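Inactive Zymogen C11 Protease (Parabacteroides distasonis, PDB 6MZO) is the inactive zymogen of a clostripain-like C11 protease, a clan CD cysteine peptidase that probably cleaves peptide bonds once it is activated. Local coordinates at residues K215-Y220 with A306-A311; L33-E38 with P194-M199; T244-K249 with S283-E288. One frame throughout, in Å; residues are numbered along the deposited sequence.

How the contacts relate
The three contacts illustrate how a large α/β protein is tied together at different places. Contacts 1 and 2 have centres 18 Å apart and meet directly; helix 195-203 of contact 2 and helix 209-220 of contact 1 follow each other in the chain. There P194 and Q196 lie against Y219, I198 packs on K215, and K215 NZ makes a weak hydrogen bond to T197 O. Contact 3 stands apart: its centre is 31 Å from that of contact 1 and 43 Å from that of contact 2, beyond the chain's centre from the latter. In sequence both its segments fall between 215-220 and 306-311, so contact 1 brings together the two ends of the stretch that carries it.

Contact 1 (K215-Y220 with A306-A311); sequences KFYTYY and ATTPKA
The C-terminal turns of helix 209-220 pass beside the end of strand 302-307 and the bend after it, with Y217 CA 6.4 Å from A306 CA and Y220 CA 7.8 Å from T308 CA. Y217 carries most of the meeting. With CG anti to the backbone N (chi1 176°), its ring slants across the strand end: CG lies 3.8 Å from A306 CB, whereas further out CE1 comes within 3.8 Å of T307 O and 4.1 Å of T308 CG2. That T308 methyl sits 3.3 Å from Y220 O near the helix end, so it touches both ring and carbonyl. Its rotation is fixed by the hydroxyl on the other branch, since T308 OG1 donates to K310 O at 2.6 Å in the carbonyl plane and is bonded to G225 N. T307 points away from the helix and gives its OG1 proton to T308 O. Y220 turns its ring off to G192, whose O is bonded by Y220 OH. A306 pairs through its backbone with I227, and F216 also packs on I227. The arrangement is that of an α/β sandwich, in which a helix covers antiparallel strand 226-231 and reaches strand 302-307 at one edge of the sheet.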
loop_
_atom_site.group_PDB
_atom_site.type_symbol
_atom_site.label_atom_id
_atom_site.label_comp_id
_atom_site.label_asym_id
_atom_site.label_seq_id
_atom_site.Cartn_x
_atom_site.Cartn_y
_atom_site.Cartn_z
ATOM N N LYS A 215 -12.817 5.094 -6.973
ATOM C CA LYS A 215 -13.247 3.919 -7.690
ATOM C C LYS A 215 -13.145 2.653 -6.885
ATOM O O LYS A 215 -13.995 1.783 -7.008
ATOM C CB LYS A 215 -12.414 3.777 -8.968
ATOM C CG LYS A 215 -13.107 4.432 -10.189
ATOM C CD LYS A 215 -13.164 5.982 -10.189
ATOM C CE LYS A 215 -13.688 6.590 -11.585
ATOM N NZ LYS A 215 -12.837 6.011 -12.649
ATOM N N PHE A 216 -12.090 2.552 -6.076
ATOM C CA PHE A 216 -11.971 1.431 -5.152
ATOM C C PHE A 216 -13.187 1.366 -4.185
ATOM O O PHE A 216 -13.786 0.286 -4.004
ATOM C CB PHE A 216 -10.662 1.562 -4.341
ATOM C CG PHE A 216 -10.454 0.438 -3.347
ATOM C CD1 PHE A 216 -11.134 0.399 -2.098
ATOM C CD2 PHE A 216 -9.600 -0.571 -3.681
ATOM C CE1 PHE A 216 -10.901 -0.647 -1.186
ATOM C CE2 PHE A 216 -9.302 -1.613 -2.780
ATOM C CZ PHE A 216 -9.979 -1.664 -1.529
ATOM N N TYR A 217 -13.516 2.525 -3.607
ATOM C CA TYR A 217 -14.727 2.615 -2.743
ATOM C C TYR A 217 -16.004 2.292 -3.493
ATOM O O TYR A 217 -16.796 1.448 -3.021
ATOM C CB TYR A 217 -14.821 4.002 -2.078
ATOM C CG TYR A 217 -16.129 4.079 -1.273
ATOM C CD1 TYR A 217 -16.264 3.273 -0.155
ATOM C CD2 TYR A 217 -17.220 4.825 -1.710
ATOM C CE1 TYR A 217 -17.469 3.271 0.603
ATOM C CE2 TYR A 217 -18.432 4.817 -0.975
ATOM C CZ TYR A 217 -18.535 4.027 0.155
ATOM O OH TYR A 217 -19.717 4.054 0.856
ATOM N N THR A 218 -16.194 2.891 -4.694
ATOM C CA THR A 218 -17.410 2.587 -5.460
ATOM C C THR A 218 -17.505 1.069 -5.737
ATOM O O THR A 218 -18.586 0.466 -5.606
ATOM C CB THR A 218 -17.390 3.391 -6.762
ATOM O OG1 THR A 218 -17.474 4.776 -6.381
ATOM C CG2 THR A 218 -18.579 3.028 -7.638
ATOM N N TYR A 219 -16.397 0.452 -6.126
ATOM C CA TYR A 219 -16.433 -0.965 -6.408
ATOM C C TYR A 219 -16.843 -1.801 -5.192
ATOM O O TYR A 219 -17.661 -2.729 -5.335
ATOM C CB TYR A 219 -15.088 -1.453 -6.913
ATOM C CG TYR A 219 -15.072 -2.893 -7.332
ATOM C CD1 TYR A 219 -15.680 -3.289 -8.530
ATOM C CD2 TYR A 219 -14.416 -3.854 -6.569
ATOM C CE1 TYR A 219 -15.624 -4.622 -8.948
ATOM C CE2 TYR A 219 -14.365 -5.168 -6.972
ATOM C CZ TYR A 219 -14.961 -5.548 -8.167
ATOM O OH TYR A 219 -14.915 -6.878 -8.528
ATOM N N TYR A 220 -16.311 -1.447 -4.016
ATOM C CA TYR A 220 -16.504 -2.285 -2.832
ATOM C C TYR A 220 -17.663 -1.806 -1.952
ATOM O O TYR A 220 -17.903 -2.345 -0.844
ATOM C CB TYR A 220 -15.178 -2.324 -2.040
ATOM C CG TYR A 220 -14.201 -3.319 -2.621
ATOM C CD1 TYR A 220 -14.483 -4.673 -2.614
ATOM C CD2 TYR A 220 -12.990 -2.917 -3.143
ATOM C CE1 TYR A 220 -13.634 -5.593 -3.157
ATOM C CE2 TYR A 220 -12.103 -3.845 -3.687
ATOM C CZ TYR A 220 -12.429 -5.187 -3.691
ATOM O OH TYR A 220 -11.543 -6.116 -4.213
ATOM N N ALA A 306 -12.011 6.522 2.588
ATOM C CA ALA A 306 -13.361 6.019 2.551
ATOM C C ALA A 306 -13.399 4.642 3.158
ATOM O O ALA A 306 -12.455 3.858 3.053
ATOM C CB ALA A 306 -13.912 5.992 1.128
ATOM N N THR A 307 -14.540 4.333 3.798
ATOM C CA THR A 307 -14.733 3.000 4.320
ATOM C C THR A 307 -16.207 2.555 4.242
ATOM O O THR A 307 -17.153 3.376 4.355
ATOM C CB THR A 307 -14.293 2.905 5.808
ATOM O OG1 THR A 307 -14.469 1.570 6.273
ATOM C CG2 THR A 307 -15.165 3.887 6.711
ATOM N N THR A 308 -16.383 1.249 4.105
ATOM C CA THR A 308 -17.691 0.608 4.262
ATOM C C THR A 308 -17.993 0.451 5.773
ATOM O O THR A 308 -17.119 0.712 6.594
ATOM C CB THR A 308 -17.688 -0.781 3.555
ATOM O OG1 THR A 308 -16.550 -1.521 3.980
ATOM C CG2 THR A 308 -17.603 -0.624 2.009
ATOM N N PRO A 309 -19.209 -0.009 6.121
ATOM C CA PRO A 309 -19.518 -0.211 7.543
ATOM C C PRO A 309 -18.636 -1.264 8.227
ATOM O O PRO A 309 -18.263 -1.060 9.388
ATOM C CB PRO A 309 -20.982 -0.646 7.510
ATOM C CG PRO A 309 -21.511 -0.091 6.276
ATOM C CD PRO A 309 -20.390 -0.264 5.285
ATOM N N LYS A 310 -18.204 -2.296 7.495
ATOM C CA LYS A 310 -17.275 -3.289 8.038
ATOM C C LYS A 310 -16.047 -3.455 7.201
ATOM O O LYS A 310 -16.053 -3.046 6.032
ATOM C CB LYS A 310 -17.971 -4.631 8.128
ATOM C CG LYS A 310 -19.221 -4.535 9.097
ATOM C CD LYS A 310 -19.831 -5.864 9.579
ATOM C CE LYS A 310 -21.174 -5.632 10.353
ATOM N NZ LYS A 310 -20.984 -4.674 11.502
ATOM N N ALA A 311 -15.037 -4.064 7.821
ATOM C CA ALA A 311 -13.786 -4.436 7.163
ATOM C C ALA A 311 -13.758 -5.952 7.101
ATOM O O ALA A 311 -14.225 -6.647 8.042
ATOM C CB ALA A 311 -12.560 -3.886 7.928
#

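Contact 2 (L33-E38 with P194-M199); sequences LRAIKE and PYQTIM
I36 and Y195 lie side by side where two helices of an α/β sandwich, 26-43 and 195-203, pack over one face of the central sheet; L50 of strand 49-54 touches both I36 and M199. The axes of segments 33-38 and 195-199 approach to 7.0 Å and cross at -36°, a close spacing that the small A35 permits. I36 shows how one branched side chain serves two neighbours. From CB the chain divides: CG2, anti to the backbone N, heads for M199 and stops 4.1 Å from its CE, while CG1 takes the other way and presses to 3.4 Å from Y195 CB and 3.6 Å from Y195 CG. At the tip, CD1 rides over one face of the Y195 ring, 4.3 Å above its plane and offset toward the rim. Beyond residues 33-38 the tyrosine touches N32 of the same helix, and its OH is hydrogen-bonded to D161 OD2. On the outer flank chi1 of Q196 (71°) tucks CG in over its own backbone, and a second bend at chi2 sets OE1 3.5 Å from A35 CB. The backbones also touch: Q196 CA makes a CH···O contact of 3.2 Å with A35 O, bent to 125° at the hydrogen.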
loop_
_atom_site.group_PDB
_atom_site.type_symbol
_atom_site.label_atom_id
_atom_site.label_comp_id
_atom_site.label_asym_id
_atom_site.label_seq_id
_atom_site.Cartn_x
_atom_site.Cartn_y
_atom_site.Cartn_z
ATOM N N LEU A 33 -5.063 -9.458 -14.268
ATOM C CA LEU A 33 -4.614 -9.147 -15.664
ATOM C C LEU A 33 -5.835 -8.999 -16.599
ATOM O O LEU A 33 -5.902 -8.121 -17.451
ATOM C CB LEU A 33 -3.682 -10.236 -16.195
ATOM C CG LEU A 33 -2.267 -9.979 -15.634
ATOM C CD1 LEU A 33 -1.440 -11.241 -15.853
ATOM C CD2 LEU A 33 -1.655 -8.808 -16.389
ATOM N N ARG A 34 -6.845 -9.838 -16.400
ATOM C CA ARG A 34 -8.081 -9.699 -17.150
ATOM C C ARG A 34 -8.731 -8.314 -16.895
ATOM O O ARG A 34 -9.213 -7.641 -17.846
ATOM C CB ARG A 34 -9.049 -10.871 -16.772
ATOM C CG ARG A 34 -10.404 -10.798 -17.495
ATOM C CD ARG A 34 -11.477 -10.073 -16.699
ATOM N NE ARG A 34 -12.006 -10.927 -15.646
ATOM C CZ ARG A 34 -12.316 -10.565 -14.407
ATOM N NH1 ARG A 34 -12.820 -11.500 -13.579
ATOM N NH2 ARG A 34 -12.159 -9.300 -13.995
ATOM N N ALA A 35 -8.782 -7.881 -15.619
ATOM C CA ALA A 35 -9.388 -6.606 -15.292
ATOM C C ALA A 35 -8.579 -5.437 -15.932
ATOM O O ALA A 35 -9.179 -4.475 -16.406
ATOM C CB ALA A 35 -9.461 -6.430 -13.753
ATOM N N ILE A 36 -7.258 -5.542 -15.898
ATOM C CA ILE A 36 -6.397 -4.503 -16.477
ATOM C C ILE A 36 -6.651 -4.427 -17.953
ATOM O O ILE A 36 -6.773 -3.293 -18.506
ATOM C CB ILE A 36 -4.894 -4.828 -16.212
ATOM C CG1 ILE A 36 -4.604 -4.601 -14.722
ATOM C CG2 ILE A 36 -3.939 -3.994 -17.143
ATOM C CD1 ILE A 36 -3.313 -5.335 -14.245
ATOM N N LYS A 37 -6.694 -5.574 -18.624
ATOM C CA LYS A 37 -6.962 -5.513 -20.098
ATOM C C LYS A 37 -8.331 -4.913 -20.400
ATOM O O LYS A 37 -8.477 -4.129 -21.349
ATOM C CB LYS A 37 -6.857 -6.906 -20.700
ATOM C CG LYS A 37 -5.441 -7.448 -20.686
ATOM C CD LYS A 37 -5.390 -9.005 -20.649
ATOM C CE LYS A 37 -5.736 -9.605 -21.901
ATOM N NZ LYS A 37 -5.630 -11.167 -21.807
ATOM N N GLU A 38 -9.353 -5.248 -19.601
ATOM C CA GLU A 38 -10.657 -4.629 -19.839
ATOM C C GLU A 38 -10.602 -3.118 -19.565
ATOM O O GLU A 38 -11.294 -2.324 -20.270
ATOM C CB GLU A 38 -11.774 -5.266 -18.966
ATOM C CG GLU A 38 -11.982 -6.709 -19.461
ATOM C CD GLU A 38 -13.174 -7.386 -18.855
ATOM O OE1 GLU A 38 -13.620 -6.966 -17.782
ATOM O OE2 GLU A 38 -13.680 -8.336 -19.455
ATOM N N PRO A 194 -9.868 -2.437 -8.379
ATOM C CA PRO A 194 -10.746 -2.623 -9.552
ATOM C C PRO A 194 -10.052 -2.071 -10.786
ATOM O O PRO A 194 -10.340 -0.957 -11.266
ATOM C CB PRO A 194 -11.993 -1.815 -9.168
ATOM C CG PRO A 194 -11.431 -0.646 -8.328
ATOM C CD PRO A 194 -10.362 -1.390 -7.450
ATOM N N TYR A 195 -9.064 -2.831 -11.253
ATOM C CA TYR A 195 -8.256 -2.305 -12.355
ATOM C C TYR A 195 -9.150 -1.984 -13.506
ATOM O O TYR A 195 -8.836 -1.087 -14.322
ATOM C CB TYR A 195 -7.134 -3.317 -12.788
ATOM C CG TYR A 195 -6.116 -3.428 -11.667
ATOM C CD1 TYR A 195 -5.214 -2.385 -11.462
ATOM C CD2 TYR A 195 -6.163 -4.456 -10.750
ATOM C CE1 TYR A 195 -4.296 -2.415 -10.391
ATOM C CE2 TYR A 195 -5.253 -4.506 -9.654
ATOM C CZ TYR A 195 -4.340 -3.450 -9.488
ATOM O OH TYR A 195 -3.504 -3.462 -8.427
ATOM N N GLN A 196 -10.292 -2.686 -13.639
ATOM C CA GLN A 196 -11.094 -2.429 -14.848
ATOM C C GLN A 196 -11.741 -1.035 -14.875
ATOM O O GLN A 196 -12.264 -0.638 -15.953
ATOM C CB GLN A 196 -12.177 -3.519 -14.954
ATOM C CG GLN A 196 -13.308 -3.395 -13.894
ATOM C CD GLN A 196 -12.962 -3.875 -12.491
ATOM O OE1 GLN A 196 -11.879 -4.390 -12.177
ATOM N NE2 GLN A 196 -13.958 -3.718 -11.591
ATOM N N THR A 197 -11.629 -0.274 -13.787
ATOM C CA THR A 197 -12.216 1.057 -13.783
ATOM C C THR A 197 -11.177 2.147 -13.528
ATOM O O THR A 197 -11.532 3.335 -13.604
ATOM C CB THR A 197 -13.343 1.247 -12.704
ATOM O OG1 THR A 197 -12.848 1.034 -11.369
ATOM C CG2 THR A 197 -14.511 0.335 -12.967
ATOM N N ILE A 198 -9.947 1.815 -13.155
ATOM C CA ILE A 198 -8.977 2.881 -12.769
ATOM C C ILE A 198 -7.844 3.142 -13.788
ATOM O O ILE A 198 -6.913 3.936 -13.505
ATOM C CB ILE A 198 -8.274 2.606 -11.440
ATOM C CG1 ILE A 198 -7.628 1.220 -11.448
ATOM C CG2 ILE A 198 -9.421 2.619 -10.305
ATOM C CD1 ILE A 198 -6.586 1.036 -10.216
ATOM N N MET A 199 -7.853 2.368 -14.884
ATOM C CA MET A 199 -6.649 2.482 -15.751
ATOM C C MET A 199 -6.505 3.909 -16.313
ATOM O O MET A 199 -5.361 4.496 -16.236
ATOM C CB MET A 199 -6.701 1.465 -16.922
ATOM C CG MET A 199 -6.733 -0.021 -16.420
ATOM S SD MET A 199 -5.430 -0.434 -15.265
ATOM C CE MET A 199 -3.960 0.006 -16.271
#

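Contact 3 (T244-K249 with S283-E288)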
loop_
_atom_site.group_PDB
_atom_site.type_symbol
_atom_site.label_atom_id
_atom_site.label_comp_id
_atom_site.label_asym_id
_atom_site.label_seq_id
_atom_site.Cartn_x
_atom_site.Cartn_y
_atom_site.Cartn_z
ATOM N N THR A 244 5.459 15.478 19.133
ATOM C CA THR A 244 5.233 16.275 20.363
ATOM C C THR A 244 4.526 15.466 21.444
ATOM O O THR A 244 4.767 15.692 22.645
ATOM C CB THR A 244 4.439 17.568 20.085
ATOM O OG1 THR A 244 3.109 17.249 19.668
ATOM C CG2 THR A 244 5.103 18.375 18.970
ATOM N N LEU A 245 3.764 14.443 21.051
ATOM C CA LEU A 245 3.061 13.643 22.037
ATOM C C LEU A 245 3.728 12.304 22.284
ATOM O O LEU A 245 3.457 11.686 23.310
ATOM C CB LEU A 245 1.579 13.434 21.652
ATOM C CG LEU A 245 1.214 12.555 20.431
ATOM C CD1 LEU A 245 0.431 11.324 20.841
ATOM C CD2 LEU A 245 0.400 13.308 19.398
ATOM N N PHE A 246 4.612 11.840 21.396
ATOM C CA PHE A 246 5.210 10.521 21.630
ATOM C C PHE A 246 6.602 10.588 22.270
ATOM O O PHE A 246 7.028 9.636 22.944
ATOM C CB PHE A 246 5.299 9.750 20.298
ATOM C CG PHE A 246 4.022 9.131 19.900
ATOM C CD1 PHE A 246 3.565 8.005 20.572
ATOM C CD2 PHE A 246 3.286 9.640 18.815
ATOM C CE1 PHE A 246 2.368 7.413 20.208
ATOM C CE2 PHE A 246 2.107 9.014 18.423
ATOM C CZ PHE A 246 1.648 7.901 19.121
ATOM N N HIS A 247 7.308 11.689 22.039
ATOM C CA HIS A 247 8.743 11.705 22.352
ATOM C C HIS A 247 9.005 11.696 23.861
ATOM O O HIS A 247 10.167 11.468 24.295
ATOM C CB HIS A 247 9.444 12.910 21.692
ATOM C CG HIS A 247 9.185 14.218 22.375
ATOM N ND1 HIS A 247 7.946 14.585 22.855
ATOM C CD2 HIS A 247 10.018 15.232 22.691
ATOM C CE1 HIS A 247 8.025 15.766 23.434
ATOM N NE2 HIS A 247 9.277 16.174 23.364
ATOM N N ASP A 248 7.978 11.928 24.688
ATOM C CA ASP A 248 8.202 11.968 26.128
ATOM C C ASP A 248 7.440 10.865 26.848
ATOM O O ASP A 248 7.237 10.899 28.097
ATOM C CB ASP A 248 7.847 13.358 26.697
ATOM C CG ASP A 248 6.360 13.697 26.596
ATOM O OD1 ASP A 248 5.619 13.048 25.831
ATOM O OD2 ASP A 248 5.935 14.619 27.338
ATOM N N LYS A 249 7.019 9.869 26.084
ATOM C CA LYS A 249 6.204 8.783 26.683
ATOM C C LYS A 249 7.168 7.635 27.017
ATOM O O LYS A 249 7.931 7.197 26.131
ATOM C CB LYS A 249 5.089 8.296 25.729
ATOM C CG LYS A 249 3.996 9.368 25.381
ATOM C CD LYS A 249 3.275 9.736 26.674
ATOM C CE LYS A 249 2.275 10.909 26.449
ATOM N NZ LYS A 249 2.849 12.226 25.935
ATOM N N SER A 283 -5.564 9.587 20.284
ATOM C CA SER A 283 -6.506 10.215 21.213
ATOM C C SER A 283 -6.353 9.712 22.682
ATOM O O SER A 283 -6.757 10.398 23.626
ATOM C CB SER A 283 -7.975 9.998 20.730
ATOM O OG SER A 283 -8.403 8.683 21.104
ATOM N N ARG A 284 -5.717 8.551 22.873
ATOM C CA ARG A 284 -5.459 7.999 24.213
ATOM C C ARG A 284 -4.237 8.572 24.898
ATOM O O ARG A 284 -4.066 8.423 26.109
ATOM C CB ARG A 284 -5.250 6.482 24.177
ATOM C CG ARG A 284 -6.292 5.675 23.447
ATOM C CD ARG A 284 -7.635 6.075 23.868
ATOM N NE ARG A 284 -8.657 5.598 22.943
ATOM C CZ ARG A 284 -9.719 4.881 23.308
ATOM N NH1 ARG A 284 -9.900 4.558 24.615
ATOM N NH2 ARG A 284 -10.590 4.491 22.388
ATOM N N LEU A 285 -3.391 9.232 24.150
ATOM C CA LEU A 285 -2.108 9.724 24.651
ATOM C C LEU A 285 -1.999 11.239 24.586
ATOM O O LEU A 285 -1.347 11.847 25.453
ATOM C CB LEU A 285 -0.972 9.119 23.845
ATOM C CG LEU A 285 -0.728 7.618 24.101
ATOM C CD1 LEU A 285 0.270 7.106 23.091
ATOM C CD2 LEU A 285 -0.162 7.392 25.520
ATOM N N ALA A 286 -2.619 11.837 23.560
ATOM C CA ALA A 286 -2.507 13.292 23.359
ATOM C C ALA A 286 -3.253 14.131 24.362
ATOM O O ALA A 286 -4.365 13.794 24.802
ATOM C CB ALA A 286 -3.022 13.662 21.932
ATOM N N THR A 287 -2.672 15.285 24.699
ATOM C CA THR A 287 -3.412 16.330 25.385
ATOM C C THR A 287 -4.451 16.874 24.373
ATOM O O THR A 287 -4.401 16.534 23.215
ATOM C CB THR A 287 -2.517 17.476 25.844
ATOM O OG1 THR A 287 -1.931 18.090 24.676
ATOM C CG2 THR A 287 -1.438 16.963 26.738
ATOM N N GLU A 288 -5.409 17.662 24.855
ATOM C CA GLU A 288 -6.426 18.203 23.967
ATOM C C GLU A 288 -5.770 19.050 22.895
ATOM O O GLU A 288 -6.121 18.957 21.715
ATOM C CB GLU A 288 -7.444 19.019 24.728
ATOM C CG GLU A 288 -8.596 19.507 23.857
ATOM C CD GLU A 288 -9.468 20.492 24.606
ATOM O OE1 GLU A 288 -9.870 21.531 24.018
ATOM O OE2 GLU A 288 -9.722 20.236 25.813
HETATM O O HOH W 1 0.589 13.921 25.797
#
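Apolar packing joins L245 and F246 to L285, whose side chain crosses each of theirs at about a right angle. L285 CD1 comes 3.6 Å from F246 CE1, while L285 CB rests 4.0 Å from L245 CD1. L245 CD2 reaches A286 CB at 4.3 Å. L245 CD1 does double duty, lying also over one face of the F246 ring, offset toward the rim. V282 touches both L245 and F246, and L254 of helix 251-255 packs on L285 and K249.

Polar interactions gather at K249. Bends at chi2 and chi4 fold the lysine back toward helix 235-246, where NZ donates to L245 O at 2.7 Å; NZ also forms a salt bridge with D248 OD1 at 2.9 Å, meeting the carboxylate on its syn side. A water takes a third bond from NZ at 2.8 Å and lies 2.9 Å from L285 O, to which it can donate; through it the two segments are linked.

Backbone structure supplies the frame. A type I turn runs from F246 to K249, closed by K249 N to F246 O; its end residues both pack on L285, in the connection between helices 278-283 and 288-301, where T287 is the N-cap of the second helix.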